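Local structure of importin subunit beta-1 (Saccharomyces cerevisiae, 5OWU) at residues A771-V776 against G816-F821; I806-A811 against A848-E853; G764-P769 against A810-D815. The protein carries proteins into the nucleus as the importin beta subunit, working with importin alpha, which recognises the classical nuclear localization signal of the cargo. All coordinates share one frame; numbering follows the deposited sequence. Where two conformers were deposited one is given.

Contact 1 of 3, residues A771-V776 against G816-F821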
loop_
_atom_site.group_PDB
_atom_site.type_symbol
_atom_site.label_atom_id
_atom_site.label_comp_id
_atom_site.label_asym_id
_atom_site.label_seq_id
_atom_site.Cartn_x
_atom_site.Cartn_y
_atom_site.Cartn_z
ATOM N N ALA A 771 29.832 -23.706 -15.430
ATOM C CA ALA A 771 29.597 -23.186 -14.092
ATOM C C ALA A 771 28.111 -22.991 -13.824
ATOM O O ALA A 771 27.654 -23.171 -12.689
ATOM C CB ALA A 771 30.352 -21.871 -13.902
ATOM N N LEU A 772 27.341 -22.623 -14.853
ATOM C CA LEU A 772 25.919 -22.360 -14.661
ATOM C C LEU A 772 25.083 -23.634 -14.710
ATOM O O LEU A 772 23.999 -23.683 -14.113
ATOM C CB LEU A 772 25.421 -21.376 -15.729
ATOM C CG LEU A 772 23.975 -20.900 -15.587
ATOM C CD1 LEU A 772 23.856 -19.901 -14.455
ATOM C CD2 LEU A 772 23.457 -20.301 -16.890
ATOM N N PHE A 773 25.582 -24.671 -15.384
ATOM C CA PHE A 773 24.773 -25.845 -15.717
ATOM C C PHE A 773 23.965 -26.405 -14.553
ATOM O O PHE A 773 22.761 -26.651 -14.734
ATOM C CB PHE A 773 25.686 -26.927 -16.310
ATOM C CG PHE A 773 24.966 -28.199 -16.665
ATOM C CD1 PHE A 773 24.014 -28.212 -17.672
ATOM C CD2 PHE A 773 25.244 -29.379 -15.996
ATOM C CE1 PHE A 773 23.350 -29.378 -18.003
ATOM C CE2 PHE A 773 24.576 -30.552 -16.325
ATOM C CZ PHE A 773 23.631 -30.546 -17.328
ATOM N N PRO A 774 24.529 -26.637 -13.363
ATOM C CA PRO A 774 23.746 -27.288 -12.300
ATOM C C PRO A 774 22.663 -26.416 -11.681
ATOM O O PRO A 774 21.970 -26.883 -10.769
ATOM C CB PRO A 774 24.816 -27.659 -11.259
ATOM C CG PRO A 774 25.929 -26.704 -11.502
ATOM C CD PRO A 774 25.946 -26.475 -12.977
ATOM N N TYR A 775 22.489 -25.176 -12.138
ATOM C CA TYR A 775 21.493 -24.271 -11.582
ATOM C C TYR A 775 20.375 -23.944 -12.561
ATOM O O TYR A 775 19.457 -23.192 -12.205
ATOM C CB TYR A 775 22.171 -22.974 -11.123
ATOM C CG TYR A 775 23.336 -23.228 -10.206
ATOM C CD1 TYR A 775 23.129 -23.686 -8.916
ATOM C CD2 TYR A 775 24.641 -23.028 -10.634
ATOM C CE1 TYR A 775 24.179 -23.927 -8.073
ATOM C CE2 TYR A 775 25.707 -23.276 -9.793
ATOM C CZ TYR A 775 25.470 -23.723 -8.516
ATOM O OH TYR A 775 26.521 -23.975 -7.670
ATOM N N VAL A 776 20.423 -24.488 -13.778
ATOM C CA VAL A 776 19.445 -24.122 -14.801
ATOM C C VAL A 776 18.033 -24.451 -14.335
ATOM O O VAL A 776 17.119 -23.622 -14.437
ATOM C CB VAL A 776 19.782 -24.815 -16.133
ATOM C CG1 VAL A 776 18.673 -24.616 -17.154
ATOM C CG2 VAL A 776 21.086 -24.273 -16.684
ATOM N N GLY A 816 22.270 -29.325 -26.210
ATOM C CA GLY A 816 21.034 -30.021 -25.915
ATOM C C GLY A 816 20.928 -30.531 -24.496
ATOM O O GLY A 816 19.967 -31.236 -24.179
ATOM N N SER A 817 21.884 -30.185 -23.627
ATOM C CA SER A 817 21.898 -30.684 -22.254
ATOM C C SER A 817 20.764 -30.121 -21.401
ATOM O O SER A 817 20.492 -30.664 -20.324
ATOM C CB SER A 817 23.241 -30.357 -21.585
ATOM O OG SER A 817 23.635 -29.017 -21.822
ATOM N N ILE A 818 20.123 -29.035 -21.830
ATOM C CA ILE A 818 19.020 -28.454 -21.077
ATOM C C ILE A 818 17.738 -28.390 -21.910
ATOM O O ILE A 818 16.787 -27.700 -21.542
ATOM C CB ILE A 818 19.403 -27.065 -20.529
ATOM C CG1 ILE A 818 19.644 -26.066 -21.667
ATOM C CG2 ILE A 818 20.645 -27.178 -19.652
ATOM C CD1 ILE A 818 19.761 -24.624 -21.192
ATOM N N LYS A 819 17.685 -29.119 -23.023
ATOM C CA LYS A 819 16.515 -29.041 -23.893
ATOM C C LYS A 819 15.252 -29.552 -23.209
ATOM O O LYS A 819 14.152 -29.171 -23.607
ATOM C CB LYS A 819 16.766 -29.820 -25.185
ATOM C CG LYS A 819 16.892 -31.324 -25.008
ATOM C CD LYS A 819 17.155 -31.999 -26.347
ATOM C CE LYS A 819 17.300 -33.502 -26.207
ATOM N NZ LYS A 819 17.561 -34.153 -27.520
ATOM N N GLN A 820 15.389 -30.384 -22.174
ATOM C CA GLN A 820 14.234 -30.904 -21.449
ATOM C C GLN A 820 13.366 -29.799 -20.843
ATOM O O GLN A 820 12.204 -30.053 -20.503
ATOM C CB GLN A 820 14.686 -31.851 -20.335
ATOM C CG GLN A 820 15.613 -31.220 -19.299
ATOM C CD GLN A 820 17.085 -31.317 -19.663
ATOM O OE1 GLN A 820 17.438 -31.607 -20.805
ATOM N NE2 GLN A 820 17.952 -31.064 -18.689
ATOM N N PHE A 821 13.906 -28.592 -20.656
ATOM C CA PHE A 821 13.109 -27.493 -20.117
ATOM C C PHE A 821 12.307 -26.761 -21.187
ATOM O O PHE A 821 11.344 -26.062 -20.848
ATOM C CB PHE A 821 14.005 -26.480 -19.408
ATOM C CG PHE A 821 14.791 -27.065 -18.278
ATOM C CD1 PHE A 821 14.194 -27.294 -17.052
ATOM C CD2 PHE A 821 16.124 -27.398 -18.451
ATOM C CE1 PHE A 821 14.919 -27.852 -16.008
ATOM C CE2 PHE A 821 16.857 -27.954 -17.412
ATOM C CZ PHE A 821 16.255 -28.180 -16.194
#

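Contact 2 of 3, residues I806-A811 against A848-E853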
loop_
_atom_site.group_PDB
_atom_site.type_symbol
_atom_site.label_atom_id
_atom_site.label_comp_id
_atom_site.label_asym_id
_atom_site.label_seq_id
_atom_site.Cartn_x
_atom_site.Cartn_y
_atom_site.Cartn_z
ATOM N N ILE A 806 15.179 -16.917 -20.476
ATOM C CA ILE A 806 14.873 -18.128 -21.242
ATOM C C ILE A 806 15.753 -18.184 -22.486
ATOM O O ILE A 806 16.405 -19.204 -22.780
ATOM C CB ILE A 806 13.375 -18.177 -21.596
ATOM C CG1 ILE A 806 12.528 -18.205 -20.319
ATOM C CG2 ILE A 806 13.070 -19.407 -22.451
ATOM C CD1 ILE A 806 11.014 -18.155 -20.561
ATOM N N GLY A 807 15.832 -17.061 -23.203
ATOM C CA GLY A 807 16.598 -17.037 -24.441
ATOM C C GLY A 807 18.098 -17.178 -24.230
ATOM O O GLY A 807 18.750 -18.003 -24.878
ATOM N N ASP A 808 18.666 -16.363 -23.337
ATOM C CA ASP A 808 20.117 -16.357 -23.140
ATOM C C ASP A 808 20.608 -17.697 -22.607
ATOM O O ASP A 808 21.610 -18.245 -23.087
ATOM C CB ASP A 808 20.516 -15.235 -22.182
ATOM C CG ASP A 808 20.115 -13.855 -22.684
ATOM O OD1 ASP A 808 19.793 -13.716 -23.884
ATOM O OD2 ASP A 808 20.135 -12.904 -21.872
ATOM N N ILE A 809 19.919 -18.242 -21.603
ATOM C CA ILE A 809 20.312 -19.553 -21.102
ATOM C C ILE A 809 20.247 -20.573 -22.227
ATOM O O ILE A 809 21.174 -21.376 -22.407
ATOM C CB ILE A 809 19.444 -19.959 -19.898
ATOM C CG1 ILE A 809 19.740 -19.031 -18.716
ATOM C CG2 ILE A 809 19.710 -21.417 -19.512
ATOM C CD1 ILE A 809 18.823 -19.209 -17.522
ATOM N N ALA A 810 19.174 -20.535 -23.033
ATOM C CA ALA A 810 19.114 -21.432 -24.185
ATOM C C ALA A 810 20.346 -21.275 -25.072
ATOM O O ALA A 810 20.937 -22.267 -25.510
ATOM C CB ALA A 810 17.851 -21.170 -24.999
ATOM N N ALA A 811 20.750 -20.033 -25.348
ATOM C CA ALA A 811 21.878 -19.802 -26.244
ATOM C C ALA A 811 23.183 -20.309 -25.649
ATOM O O ALA A 811 24.117 -20.633 -26.388
ATOM C CB ALA A 811 22.000 -18.313 -26.555
ATOM N N ALA A 848 11.039 -11.472 -26.362
ATOM C CA ALA A 848 10.224 -12.682 -26.448
ATOM C C ALA A 848 10.439 -13.396 -27.776
ATOM O O ALA A 848 10.420 -14.630 -27.835
ATOM C CB ALA A 848 8.746 -12.343 -26.259
ATOM N N ARG A 849 10.638 -12.638 -28.855
ATOM C CA ARG A 849 10.956 -13.252 -30.141
ATOM C C ARG A 849 12.275 -14.009 -30.063
ATOM O O ARG A 849 12.359 -15.173 -30.474
ATOM C CB ARG A 849 11.001 -12.181 -31.234
ATOM C CG ARG A 849 11.546 -12.637 -32.589
ATOM C CD ARG A 849 10.637 -13.647 -33.276
ATOM N NE ARG A 849 10.830 -13.639 -34.726
ATOM C CZ ARG A 849 10.104 -14.343 -35.590
ATOM N NH1 ARG A 849 9.122 -15.127 -35.163
ATOM N NH2 ARG A 849 10.359 -14.261 -36.890
ATOM N N TRP A 850 13.320 -13.361 -29.536
ATOM C CA TRP A 850 14.595 -14.043 -29.330
ATOM C C TRP A 850 14.401 -15.335 -28.538
ATOM O O TRP A 850 14.906 -16.404 -28.918
ATOM C CB TRP A 850 15.565 -13.086 -28.629
ATOM C CG TRP A 850 16.735 -13.721 -27.916
ATOM C CD1 TRP A 850 16.929 -13.784 -26.564
ATOM C CD2 TRP A 850 17.874 -14.354 -28.513
ATOM N NE1 TRP A 850 18.112 -14.426 -26.282
ATOM C CE2 TRP A 850 18.713 -14.786 -27.460
ATOM C CE3 TRP A 850 18.268 -14.603 -29.832
ATOM C CZ2 TRP A 850 19.917 -15.454 -27.688
ATOM C CZ3 TRP A 850 19.465 -15.266 -30.055
ATOM C CH2 TRP A 850 20.273 -15.684 -28.988
ATOM N N ALA A 851 13.631 -15.261 -27.450
ATOM C CA ALA A 851 13.382 -16.438 -26.623
ATOM C C ALA A 851 12.660 -17.529 -27.403
ATOM O O ALA A 851 12.922 -18.720 -27.202
ATOM C CB ALA A 851 12.566 -16.048 -25.394
ATOM N N ARG A 852 11.730 -17.144 -28.280
ATOM C CA ARG A 852 10.995 -18.125 -29.074
ATOM C C ARG A 852 11.919 -18.823 -30.063
ATOM O O ARG A 852 11.893 -20.054 -30.196
ATOM C CB ARG A 852 9.837 -17.436 -29.803
ATOM C CG ARG A 852 8.950 -18.368 -30.612
ATOM C CD ARG A 852 8.403 -19.489 -29.752
ATOM N NE ARG A 852 7.303 -20.195 -30.398
ATOM C CZ ARG A 852 6.743 -21.298 -29.914
ATOM N NH1 ARG A 852 7.185 -21.830 -28.781
ATOM N NH2 ARG A 852 5.743 -21.875 -30.564
ATOM N N GLU A 853 12.749 -18.047 -30.764
ATOM C CA GLU A 853 13.751 -18.637 -31.645
ATOM C C GLU A 853 14.592 -19.663 -30.896
ATOM O O GLU A 853 14.724 -20.817 -31.327
ATOM C CB GLU A 853 14.643 -17.541 -32.229
ATOM C CG GLU A 853 13.900 -16.499 -33.050
ATOM C CD GLU A 853 14.759 -15.289 -33.362
ATOM O OE1 GLU A 853 16.000 -15.398 -33.270
ATOM O OE2 GLU A 853 14.190 -14.226 -33.692
#

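Contact 3 of 3, residues G764-P769 against A810-D815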
loop_
_atom_site.group_PDB
_atom_site.type_symbol
_atom_site.label_atom_id
_atom_site.label_comp_id
_atom_site.label_asym_id
_atom_site.label_seq_id
_atom_site.Cartn_x
_atom_site.Cartn_y
_atom_site.Cartn_z
ATOM N N GLY A 764 27.204 -12.540 -16.563
ATOM C CA GLY A 764 28.606 -12.660 -16.201
ATOM C C GLY A 764 29.223 -13.978 -16.623
ATOM O O GLY A 764 30.389 -14.020 -17.020
ATOM N N LEU A 765 28.453 -15.062 -16.563
ATOM C CA LEU A 765 28.945 -16.387 -16.903
ATOM C C LEU A 765 28.551 -16.809 -18.310
ATOM O O LEU A 765 28.484 -18.010 -18.593
ATOM C CB LEU A 765 28.440 -17.403 -15.883
ATOM C CG LEU A 765 28.760 -17.063 -14.427
ATOM C CD1 LEU A 765 28.219 -18.152 -13.510
ATOM C CD2 LEU A 765 30.261 -16.873 -14.227
ATOM N N HIS A 766 28.308 -15.835 -19.192
ATOM C CA HIS A 766 27.908 -16.130 -20.563
ATOM C C HIS A 766 28.860 -17.112 -21.235
ATOM O O HIS A 766 28.432 -17.932 -22.053
ATOM C CB HIS A 766 27.835 -14.819 -21.353
ATOM C CG HIS A 766 27.581 -14.995 -22.818
ATOM N ND1 HIS A 766 28.598 -15.074 -23.745
ATOM C CD2 HIS A 766 26.425 -15.083 -23.518
ATOM C CE1 HIS A 766 28.079 -15.217 -24.952
ATOM N NE2 HIS A 766 26.763 -15.223 -24.843
ATOM N N ASP A 767 30.147 -17.046 -20.905
ATOM C CA ASP A 767 31.164 -17.899 -21.508
ATOM C C ASP A 767 31.507 -19.117 -20.662
ATOM O O ASP A 767 32.387 -19.891 -21.049
ATOM C CB ASP A 767 32.448 -17.097 -21.762
ATOM C CG ASP A 767 32.322 -16.134 -22.923
ATOM O OD1 ASP A 767 31.396 -16.302 -23.750
ATOM O OD2 ASP A 767 33.166 -15.216 -23.016
ATOM N N LYS A 768 30.849 -19.308 -19.523
ATOM C CA LYS A 768 31.182 -20.382 -18.592
ATOM C C LYS A 768 29.955 -21.252 -18.339
ATOM O O LYS A 768 29.497 -21.393 -17.198
ATOM C CB LYS A 768 31.736 -19.808 -17.291
ATOM C CG LYS A 768 33.026 -19.037 -17.493
ATOM C CD LYS A 768 34.211 -19.973 -17.653
ATOM C CE LYS A 768 35.182 -19.507 -18.732
ATOM N NZ LYS A 768 35.425 -18.044 -18.707
ATOM N N PRO A 769 29.407 -21.867 -19.387
ATOM C CA PRO A 769 28.195 -22.682 -19.203
ATOM C C PRO A 769 28.376 -23.826 -18.225
ATOM O O PRO A 769 27.402 -24.230 -17.582
ATOM C CB PRO A 769 27.900 -23.194 -20.620
ATOM C CG PRO A 769 29.205 -23.125 -21.331
ATOM C CD PRO A 769 29.905 -21.923 -20.771
ATOM N N ALA A 810 19.174 -20.535 -23.033
ATOM C CA ALA A 810 19.114 -21.432 -24.185
ATOM C C ALA A 810 20.346 -21.275 -25.072
ATOM O O ALA A 810 20.937 -22.267 -25.510
ATOM C CB ALA A 810 17.851 -21.170 -24.999
ATOM N N ALA A 811 20.750 -20.033 -25.348
ATOM C CA ALA A 811 21.878 -19.802 -26.244
ATOM C C ALA A 811 23.183 -20.309 -25.649
ATOM O O ALA A 811 24.117 -20.633 -26.388
ATOM C CB ALA A 811 22.000 -18.313 -26.555
ATOM N N MET A 812 23.283 -20.357 -24.320
ATOM C CA MET A 812 24.529 -20.786 -23.699
ATOM C C MET A 812 24.768 -22.284 -23.838
ATOM O O MET A 812 25.914 -22.733 -23.737
ATOM C CB MET A 812 24.533 -20.411 -22.223
ATOM C CG MET A 812 24.728 -18.935 -21.970
ATOM S SD MET A 812 24.625 -18.550 -20.229
ATOM C CE MET A 812 25.934 -19.582 -19.577
ATOM N N PHE A 813 23.717 -23.083 -24.027
ATOM C CA PHE A 813 23.880 -24.534 -24.110
ATOM C C PHE A 813 23.386 -25.049 -25.457
ATOM O O PHE A 813 22.223 -25.473 -25.577
ATOM C CB PHE A 813 23.129 -25.227 -22.972
ATOM C CG PHE A 813 23.626 -24.865 -21.590
ATOM C CD1 PHE A 813 23.112 -23.766 -20.919
ATOM C CD2 PHE A 813 24.593 -25.638 -20.955
ATOM C CE1 PHE A 813 23.556 -23.438 -19.650
ATOM C CE2 PHE A 813 25.041 -25.314 -19.681
ATOM C CZ PHE A 813 24.524 -24.216 -19.030
ATOM N N PRO A 814 24.219 -25.051 -26.501
ATOM C CA PRO A 814 23.807 -25.674 -27.766
ATOM C C PRO A 814 23.966 -27.186 -27.791
ATOM O O PRO A 814 23.596 -27.807 -28.791
ATOM C CB PRO A 814 24.736 -25.005 -28.785
ATOM C CG PRO A 814 25.988 -24.759 -28.022
ATOM C CD PRO A 814 25.560 -24.437 -26.603
ATOM N N ASP A 815 24.495 -27.792 -26.727
ATOM C CA ASP A 815 24.682 -29.237 -26.687
ATOM C C ASP A 815 23.386 -30.003 -26.463
ATOM O O ASP A 815 23.408 -31.236 -26.511
ATOM C CB ASP A 815 25.682 -29.608 -25.581
ATOM C CG ASP A 815 25.284 -29.062 -24.221
ATOM O OD1 ASP A 815 24.590 -28.026 -24.167
ATOM O OD2 ASP A 815 25.671 -29.676 -23.203
#

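Contact 1 of 3, residues A771-V776 against G816-F821
Phe773 and Val776 face Ser817, Ile818 and Phe821 in an almost wholly apolar contact that illustrates how the connections and helix starts of a helical repeat protein pack on one another. Phe773 is the side chain to follow. Its CB leaves the backbone without aiming at the 816-821 segment, but CG lies anti to the backbone N (chi1 179°), and this carries the far part of the ring across. CD1 reaches Ile818 CG2 at 4.0 Å; one step further out, CE1 touches the same methyl and also Ser817 CB, at 3.7 Å. Ile818 CG2 lies at the ring edge, near its plane, and the two side chains run past each other in opposite directions. The hydroxyl of Ser817 is engaged elsewhere, in a hydrogen bond with Asp815.

Val776, more deeply placed, points toward the other segment and packs with CG1 between two neighbours. Val776 CG1 stands 4.1 Å from Ile818 CG2, the two side chains meeting at about a right angle, and 3.8 Å from Phe821 CE2. The 816-821 segment is shaped from within: Gly816 to Lys819 form a type I turn, and Gln820 NE2 returns to the carbonyl oxygen Ser817 O at 3.0 Å, with an N-H...O angle of 145°. Helix 796-812 also borders the contact: its Ile809 meets both Val776 and Ile818. The arrangement belongs to the HEAT-repeat solenoid of importin beta: the chain leading into helix 776-788 of HEAT 18 packs against the connection into HEAT 19.

Contact 2 of 3, residues I806-A811 against A848-E853
Helices 806-811 and 848-853 run in broadly the same direction, their axes 8.1 Å apart at closest approach and crossing at 36°, and Gly807 CA comes within 3.9 Å of Ala851 CA. Gly807 has no side chain, and the indole of Trp850 and the backbone of Ala851 lie where a CB would point. Beside this point Ile806 CB packs on the methyl of Ala851.

Trp850 provides the broad part of the interface. With CG anti to the backbone N (chi1 160°), its indole reaches across to helix 806-811, and NE1 donates to Asp808 OD1 at 3.0 Å. The acceptor is met nearly along its C-O axis, but the bond is bent, with an N-H...O angle of 140° and the oxygen tilted out of the indole plane. The benzo part of the indole extends further, CZ2 resting 3.7 Å from Ala811 CB. A leucine in place of Trp850 would probably leave Asp808 OD1 without its indole donor and uncover the Gly807 backbone and the Ala811 methyl.

On the other flanks, Ile806 and Ile809 lean on helix 776-788 through Ile783 and Ile779, while Arg852 packs on helix 825-836. The contact therefore joins the last helix of HEAT 18 to the last helix of HEAT 19, each backed by its partner helix.

Contact 3 of 3, residues G764-P769 against A810-D815
This is a mostly buried, apolar contact between the turn that leaves helix 741-764 of HEAT 17 and the C-terminal end of helix 796-812 in HEAT 18, with the residues that follow it. Met812 and Pro769 carry most of it, with Phe813 and the backbone of His766 at the sides.

Met812 extends from its backbone toward the turn and then bends at its last torsion (chi3 58°), which brings CE round to Leu765 O, 3.2 Å away. That carbonyl is itself an acceptor within the turn, bonded by Lys768 N at 2.9 Å, the closing bond of a type I turn from Leu765 to Lys768. Nearer the root of the side chain, Met812 CG lies 3.8 Å from His766 O, and SD passes close to His766 CA.

Pro769 opens helix 769-772, directly after Lys768 at the N-cap position, and its CB points toward the other segment. CB does the touching: it sits over one face of the Phe813 ring, 4.1 Å from the centroid and 27° off the ring normal, a CH-pi contact, while it also packs on Met812 CE at 4.2 Å. The carbonyl of Pro769 approaches the outer part of the same phenyl ring, its O atom 3.2 Å from Phe813 CZ.

Around this core, Leu765 packs back on helix 718-732 through Ile718 and Leu721, and Ala811 lies against Gln854 of helix 842-860. Phe813 O accepts a hydrogen bond from Gln858 of that same helix, so the junction lies between the first helix of HEAT 17 and the last of HEAT 19.

Overall arrangement
The three contacts join neighbouring HEAT repeats near the C-terminal end of the solenoid. Contacts 1 and 3 lie closest, their centres about 9 Å apart, and share a hydrophobic seam: Ile818 CD1 meets Phe813 CD1 at 3.5 Å, and Leu772 CD2 meets Met812 CE at 3.7 Å. Contact 2, about 14 Å from contact 1 and 12 Å from contact 3 between centres, connects through helix 796-812. Ile809 CG2 reaches Ile818 CD1 at 3.6 Å, and Ala810 and Ala811 belong to contacts 2 and 3 alike. Helix 796-812 thus meets the turn that follows HEAT 17, its own repeat and HEAT 19.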